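Local structure of putative isomerase YbhH (Escherichia coli, 6OTV) at residues Q180-D185 against V189-M194; V198-A203 against G293-Q298; G261-R266 against I283-S288. The protein is probably an isomerase of the PrpF family, although its substrate and the reaction it carries out remain unassigned. One frame throughout, in Å; residues are numbered along the deposited sequence.

Interaction 1 (Q180-D185 against V189-M194); sequences QIDYFD and VTCIDM
The beta hairpin of strands 182-184 and 187-193 is knit together by Asp182 and Val189, a hydrogen-bonded antiparallel pair. Asp182 N donates to Val189 O at 2.8 Å, and Val189 N returns a nearly straight bond to Asp182 O at 2.9 Å (N-H...O 173°). Val189 O also receives a CA-H...O contact from Ile181 CA, 3.3 Å away. One residue along, the hydroxyl of Thr190 extends the pairing where the backbones no longer bond: OG1 donates to Gln180 O at 2.8 Å, lying in the carbonyl plane, while it also takes the backbone N-H of Val295. CG1 of Ile181 rests against this hydroxyl.

Strand 187-193 continues the hairpin into a meander, its far edge pairing with strand 197-202. On the side of Asp182 and Val189, the ring of Phe184 is met in its own plane by Val189 CG2, which touches CD2 at 3.6 Å; Val189 chi1 of -55° brings that methyl in between its backbone N and carbonyl carbon. Helix 221-237 packs on the same ring through Ile230, Gln233 and Ala237. The Asp182 carboxylate, next to Cys191, is held by Thr177 OG1 at OD2 and by Asn179 ND2 at OD1.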
# COMPACT_ATOMS: atom_id res chain seq x y z
N GLN A 180 -18.14 16.78 12.68
CA GLN A 180 -18.15 17.22 11.30
C GLN A 180 -18.19 18.74 11.20
O GLN A 180 -17.66 19.31 10.24
CB GLN A 180 -19.33 16.61 10.54
CG GLN A 180 -19.14 15.15 10.15
CD GLN A 180 -19.14 14.21 11.34
OE1 GLN A 180 -19.63 14.56 12.42
NE2 GLN A 180 -18.58 13.02 11.16
N ILE A 181 -18.81 19.41 12.17
CA ILE A 181 -18.87 20.86 12.23
C ILE A 181 -18.46 21.31 13.62
O ILE A 181 -18.96 20.77 14.62
CB ILE A 181 -20.27 21.40 11.88
CG1 ILE A 181 -20.58 21.18 10.40
CG2 ILE A 181 -20.39 22.88 12.24
CD1 ILE A 181 -21.95 21.69 9.99
N ASP A 182 -17.56 22.28 13.69
CA ASP A 182 -17.18 22.93 14.93
C ASP A 182 -17.55 24.41 14.85
O ASP A 182 -17.93 24.93 13.80
CB ASP A 182 -15.69 22.76 15.21
CG ASP A 182 -15.31 21.31 15.44
OD1 ASP A 182 -15.95 20.66 16.29
OD2 ASP A 182 -14.38 20.82 14.76
N TYR A 183 -17.44 25.09 15.99
CA TYR A 183 -17.75 26.51 16.08
C TYR A 183 -16.62 27.23 16.79
O TYR A 183 -16.24 26.84 17.90
CB TYR A 183 -19.08 26.74 16.80
CG TYR A 183 -20.28 26.20 16.05
CD1 TYR A 183 -21.00 27.01 15.18
CD2 TYR A 183 -20.68 24.88 16.20
CE1 TYR A 183 -22.09 26.52 14.48
CE2 TYR A 183 -21.77 24.38 15.51
CZ TYR A 183 -22.47 25.20 14.65
OH TYR A 183 -23.55 24.71 13.96
N PHE A 184 -16.09 28.26 16.15
CA PHE A 184 -15.06 29.11 16.74
C PHE A 184 -15.40 30.55 16.38
O PHE A 184 -15.58 30.87 15.20
CB PHE A 184 -13.66 28.74 16.23
CG PHE A 184 -13.30 27.30 16.44
CD1 PHE A 184 -12.85 26.86 17.67
CD2 PHE A 184 -13.41 26.39 15.41
CE1 PHE A 184 -12.51 25.53 17.87
CE2 PHE A 184 -13.07 25.06 15.60
CZ PHE A 184 -12.62 24.63 16.83
N ASP A 185 -15.50 31.40 17.40
CA ASP A 185 -15.87 32.80 17.22
C ASP A 185 -17.22 32.92 16.51
O ASP A 185 -17.42 33.78 15.65
CB ASP A 185 -14.79 33.57 16.46
CG ASP A 185 -13.41 33.37 17.05
OD1 ASP A 185 -13.30 32.69 18.10
OD2 ASP A 185 -12.43 33.89 16.48
N VAL A 189 -17.49 26.04 11.20
CA VAL A 189 -16.38 25.57 10.37
C VAL A 189 -16.36 24.05 10.39
O VAL A 189 -17.11 23.40 11.13
CB VAL A 189 -15.02 26.13 10.83
CG1 VAL A 189 -15.05 27.65 10.89
CG2 VAL A 189 -14.62 25.53 12.17
N THR A 190 -15.50 23.48 9.56
CA THR A 190 -15.28 22.04 9.51
C THR A 190 -13.79 21.74 9.57
O THR A 190 -13.02 22.28 8.77
CB THR A 190 -15.89 21.42 8.24
OG1 THR A 190 -17.31 21.33 8.39
CG2 THR A 190 -15.33 20.02 8.01
N CYS A 191 -13.40 20.90 10.52
CA CYS A 191 -12.02 20.47 10.66
C CYS A 191 -11.89 19.07 10.09
O CYS A 191 -12.52 18.13 10.59
CB CYS A 191 -11.59 20.50 12.13
SG CYS A 191 -11.68 22.14 12.88
N ILE A 192 -11.09 18.93 9.03
CA ILE A 192 -10.94 17.66 8.33
C ILE A 192 -9.47 17.47 7.99
O ILE A 192 -8.74 18.43 7.69
CB ILE A 192 -11.84 17.59 7.08
CG1 ILE A 192 -11.81 16.19 6.47
CG2 ILE A 192 -11.42 18.63 6.06
CD1 ILE A 192 -12.79 16.01 5.32
N ASP A 193 -9.02 16.22 8.04
CA ASP A 193 -7.65 15.82 7.76
C ASP A 193 -7.69 14.81 6.62
O ASP A 193 -7.76 13.60 6.85
CB ASP A 193 -6.98 15.24 9.02
CG ASP A 193 -5.49 15.02 8.85
OD1 ASP A 193 -4.93 15.41 7.80
OD2 ASP A 193 -4.88 14.44 9.77
N MET A 194 -7.66 15.32 5.38
CA MET A 194 -7.64 14.49 4.17
C MET A 194 -6.53 15.02 3.28
O MET A 194 -6.68 16.08 2.66
CB MET A 194 -8.99 14.52 3.45
CG MET A 194 -9.95 13.42 3.87
SD MET A 194 -9.41 11.78 3.35
CE MET A 194 -9.46 11.94 1.57

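Interaction 2 (V198-A203 against G293-Q298); sequences VVIIPA and GTVTRQ
The hydroxyl OG1 of Thr296 is hydrogen-bonded to Ser288 OG on helix 279-290, and from that anchored position it lies 4.0 Å from CG2 of Ile200. Ile200 belongs to strand 197-202, and the same methyl meets CG1 of Val295 at 3.9 Å. The two side chains run past each other in opposite directions, so that Val295 CG1 also comes to 3.7 Å from the backbone O of Ile200. That branch can reach both because the chi1 of Val295, 75°, places CG1 between its own backbone N and carbonyl carbon.

The other methyl, CG2, extends on the side away from the backbone N and serves the second half of the contact. It and the CG corner of Pro202 reach toward each other, 3.9 Å apart. Val295 thus spans two residues on one face of the strand, Ile200 and Pro202, whereas the intervening Ile201 projects from the other face toward Val187 and Val189. Pro202 is flanked as well by Ile299, just beyond the 3-10 turn.

That turn, residues 295-298, follows helix 279-290. Arg297 N bonds to Thr294 O at 3.1 Å and Gln298 N to Val295 O at 3.1 Å, while Thr294 OG1 ties the start of the turn back to Ser288 O near the helix end. The arrangement joins a strand to a loop 90 residues further along the chain.

No hydrogen bond crosses between the two segments. Thr294 and Thr296 bond through their hydroxyls to Ser288 of the helix, and Val295 N to Thr190 OG1 of strand 187-193, leaving a small, buried, largely apolar interface of methyls and a proline ring, held by dispersion and the exclusion of water.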
# COMPACT_ATOMS: atom_id res chain seq x y z
N VAL A 198 -6.99 20.82 7.22
CA VAL A 198 -7.54 22.12 6.85
C VAL A 198 -8.72 22.43 7.75
O VAL A 198 -9.37 21.54 8.30
CB VAL A 198 -7.97 22.18 5.36
CG1 VAL A 198 -6.81 21.85 4.44
CG2 VAL A 198 -9.16 21.27 5.11
N VAL A 199 -9.00 23.72 7.90
CA VAL A 199 -10.20 24.21 8.56
C VAL A 199 -11.01 24.97 7.52
O VAL A 199 -10.54 25.97 6.96
CB VAL A 199 -9.88 25.07 9.79
CG1 VAL A 199 -8.74 26.03 9.50
CG2 VAL A 199 -11.12 25.83 10.25
N ILE A 200 -12.21 24.48 7.24
CA ILE A 200 -13.03 25.01 6.16
C ILE A 200 -13.97 26.06 6.73
O ILE A 200 -14.78 25.76 7.62
CB ILE A 200 -13.81 23.88 5.47
CG1 ILE A 200 -12.83 22.91 4.82
CG2 ILE A 200 -14.79 24.44 4.45
CD1 ILE A 200 -13.45 21.63 4.35
N ILE A 201 -13.85 27.29 6.25
CA ILE A 201 -14.56 28.44 6.78
C ILE A 201 -15.37 29.06 5.66
O ILE A 201 -14.81 29.38 4.61
CB ILE A 201 -13.61 29.49 7.39
CG1 ILE A 201 -12.62 28.83 8.35
CG2 ILE A 201 -14.40 30.60 8.08
CD1 ILE A 201 -11.47 29.71 8.75
N PRO A 202 -16.68 29.26 5.82
CA PRO A 202 -17.45 30.00 4.81
C PRO A 202 -17.00 31.45 4.74
O PRO A 202 -16.91 32.15 5.76
CB PRO A 202 -18.90 29.88 5.31
CG PRO A 202 -18.90 28.70 6.23
CD PRO A 202 -17.55 28.69 6.87
N ALA A 203 -16.71 31.91 3.52
CA ALA A 203 -16.20 33.26 3.33
C ALA A 203 -17.20 34.31 3.82
O ALA A 203 -16.80 35.34 4.39
CB ALA A 203 -15.85 33.49 1.86
N GLY A 293 -22.59 15.97 6.67
CA GLY A 293 -22.53 16.69 7.93
C GLY A 293 -21.52 17.80 8.01
O GLY A 293 -21.45 18.48 9.04
N THR A 294 -20.72 18.02 6.96
CA THR A 294 -19.74 19.09 7.00
C THR A 294 -20.40 20.43 6.72
O THR A 294 -21.52 20.51 6.21
CB THR A 294 -18.62 18.84 5.98
OG1 THR A 294 -19.19 18.75 4.66
CG2 THR A 294 -17.87 17.55 6.30
N VAL A 295 -19.68 21.51 7.06
CA VAL A 295 -20.19 22.85 6.81
C VAL A 295 -20.33 23.13 5.32
O VAL A 295 -21.05 24.05 4.93
CB VAL A 295 -19.28 23.89 7.49
CG1 VAL A 295 -17.99 24.07 6.71
CG2 VAL A 295 -20.02 25.22 7.65
N THR A 296 -19.64 22.35 4.48
CA THR A 296 -19.75 22.53 3.04
C THR A 296 -21.17 22.26 2.54
O THR A 296 -21.62 22.88 1.57
CB THR A 296 -18.75 21.61 2.32
OG1 THR A 296 -17.44 21.84 2.85
CG2 THR A 296 -18.72 21.89 0.84
N ARG A 297 -21.90 21.37 3.22
CA ARG A 297 -23.27 21.07 2.82
C ARG A 297 -24.21 22.25 3.03
O ARG A 297 -25.29 22.28 2.44
CB ARG A 297 -23.79 19.86 3.60
CG ARG A 297 -22.95 18.60 3.42
CD ARG A 297 -23.17 17.98 2.05
NE ARG A 297 -22.79 16.57 2.04
CZ ARG A 297 -23.07 15.73 1.05
NH1 ARG A 297 -23.75 16.16 -0.01
NH2 ARG A 297 -22.69 14.47 1.11
N GLN A 298 -23.83 23.22 3.86
CA GLN A 298 -24.62 24.43 4.07
C GLN A 298 -24.24 25.56 3.12
O GLN A 298 -24.85 26.63 3.19
CB GLN A 298 -24.46 24.93 5.51
CG GLN A 298 -24.63 23.87 6.58
CD GLN A 298 -24.38 24.42 7.98
OE1 GLN A 298 -24.10 25.60 8.15
NE2 GLN A 298 -24.50 23.55 8.98

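Interaction 3 (G261-R266 against I283-S288); sequences GAINVR and IAISSS
Ile283 opens the part of helix 279-290 that presents Ile285 to Ile263 and Val265. Its carbonyl O accepts twice from one residue: Ser287 N at 3.0 Å and Ser287 OG at 2.7 Å arrive from opposite faces of the carbonyl plane. Ile285 then carries the contact itself. Its CD1 meets Val265 CG1 tip to tip at 3.7 Å, helped by an extended chain (chi2 156°), and its CG2 lies 3.8 Å from the same valine methyl. CG2 also touches Ile263 CG2 at 4.1 Å, where the two isoleucines cross obliquely. Val252 of the adjoining strand adds a further apolar partner for Ile285.

Strands 250-255 and 263-267 pack on one side of the helix, and strand 315-322 packs on it through Val319 and Leu321, consistent with the diaminopimelate epimerase-like fold, in which strands wrap round a central helix. Ser286 faces those last two residues. The Ser288 hydroxyl donates to Ile285 O at 2.6 Å and is also bonded to Thr296 OG1.

On the strand, Asn264 and Arg266 point off the opposite face from Ile263 and Val265. There Arg266 NH1 bonds to Val265 O at 2.8 Å, with the acceptor in the guanidinium plane, and to Asn264 OD1 at 3.1 Å.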
# COMPACT_ATOMS: atom_id res chain seq x y z
N GLY A 261 -18.56 24.96 -11.50
CA GLY A 261 -17.96 23.94 -10.67
C GLY A 261 -18.79 23.62 -9.44
O GLY A 261 -19.94 24.04 -9.29
N ALA A 262 -18.18 22.86 -8.53
CA ALA A 262 -18.84 22.46 -7.29
C ALA A 262 -18.68 23.48 -6.17
O ALA A 262 -19.57 23.59 -5.33
CB ALA A 262 -18.31 21.10 -6.82
N ILE A 263 -17.57 24.21 -6.14
CA ILE A 263 -17.26 25.09 -5.02
C ILE A 263 -16.13 26.02 -5.43
O ILE A 263 -15.35 25.71 -6.34
CB ILE A 263 -16.90 24.25 -3.77
CG1 ILE A 263 -16.82 25.11 -2.50
CG2 ILE A 263 -15.61 23.50 -3.99
CD1 ILE A 263 -16.69 24.30 -1.23
N ASN A 264 -16.05 27.18 -4.78
CA ASN A 264 -14.97 28.13 -4.96
C ASN A 264 -14.22 28.27 -3.64
O ASN A 264 -14.83 28.32 -2.58
CB ASN A 264 -15.50 29.49 -5.43
CG ASN A 264 -14.44 30.58 -5.38
OD1 ASN A 264 -13.57 30.65 -6.24
ND2 ASN A 264 -14.53 31.43 -4.36
N VAL A 265 -12.89 28.32 -3.71
CA VAL A 265 -12.08 28.31 -2.50
C VAL A 265 -11.02 29.41 -2.56
O VAL A 265 -10.61 29.86 -3.63
CB VAL A 265 -11.40 26.94 -2.25
CG1 VAL A 265 -12.44 25.82 -2.21
CG2 VAL A 265 -10.34 26.66 -3.30
N ARG A 266 -10.59 29.83 -1.37
CA ARG A 266 -9.42 30.69 -1.19
C ARG A 266 -8.52 29.99 -0.19
O ARG A 266 -8.87 29.87 0.99
CB ARG A 266 -9.82 32.09 -0.72
CG ARG A 266 -10.52 32.92 -1.78
CD ARG A 266 -9.61 33.14 -2.98
NE ARG A 266 -10.25 33.93 -4.03
CZ ARG A 266 -10.93 33.42 -5.06
NH1 ARG A 266 -11.07 32.10 -5.18
NH2 ARG A 266 -11.47 34.22 -5.97
N ILE A 283 -7.88 17.81 -2.31
CA ILE A 283 -8.37 16.53 -1.80
C ILE A 283 -9.27 16.77 -0.59
O ILE A 283 -10.37 16.21 -0.48
CB ILE A 283 -7.20 15.60 -1.44
CG1 ILE A 283 -6.26 15.41 -2.64
CG2 ILE A 283 -7.72 14.26 -0.94
CD1 ILE A 283 -6.96 14.97 -3.90
N ALA A 284 -8.82 17.61 0.34
CA ALA A 284 -9.56 17.85 1.57
C ALA A 284 -10.90 18.51 1.29
O ALA A 284 -11.94 18.09 1.83
CB ALA A 284 -8.73 18.69 2.53
N ILE A 285 -10.90 19.55 0.46
CA ILE A 285 -12.13 20.29 0.18
C ILE A 285 -13.14 19.42 -0.56
O ILE A 285 -14.33 19.39 -0.22
CB ILE A 285 -11.81 21.57 -0.61
CG1 ILE A 285 -10.90 22.48 0.21
CG2 ILE A 285 -13.10 22.30 -0.98
CD1 ILE A 285 -10.08 23.42 -0.64
N SER A 286 -12.68 18.70 -1.59
CA SER A 286 -13.58 17.82 -2.33
C SER A 286 -14.15 16.74 -1.42
O SER A 286 -15.31 16.34 -1.57
CB SER A 286 -12.85 17.21 -3.53
OG SER A 286 -11.77 16.40 -3.10
N SER A 287 -13.35 16.25 -0.47
CA SER A 287 -13.83 15.24 0.46
C SER A 287 -14.96 15.78 1.33
O SER A 287 -15.96 15.09 1.55
CB SER A 287 -12.68 14.74 1.34
OG SER A 287 -11.69 14.09 0.57
N SER A 288 -14.81 17.00 1.84
CA SER A 288 -15.87 17.59 2.65
C SER A 288 -17.15 17.77 1.84
O SER A 288 -18.25 17.73 2.40
CB SER A 288 -15.42 18.93 3.22
OG SER A 288 -15.28 19.90 2.20

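How the interactions relate
From the N terminus, interaction 1 comes first and closes the short turn of the 182-193 hairpin. The chain then turns back into strand 197-202, where interaction 2 opens; it closes only at the loop 293-298, about 90 residues later. Interaction 3, between 261-266 and 283-288, is nested wholly inside that long loop, while interaction 1 precedes both in series. The three gather on one side of the chain's centre. Met194, just past the hairpin strand, packs on Ser287 and Ile283 of the helix, and Val198 rests on Ala284, so helix 279-290 touches the hairpin's end, strand 197-202 and strand 263-267, and the loop after it packs back on strand 197-202.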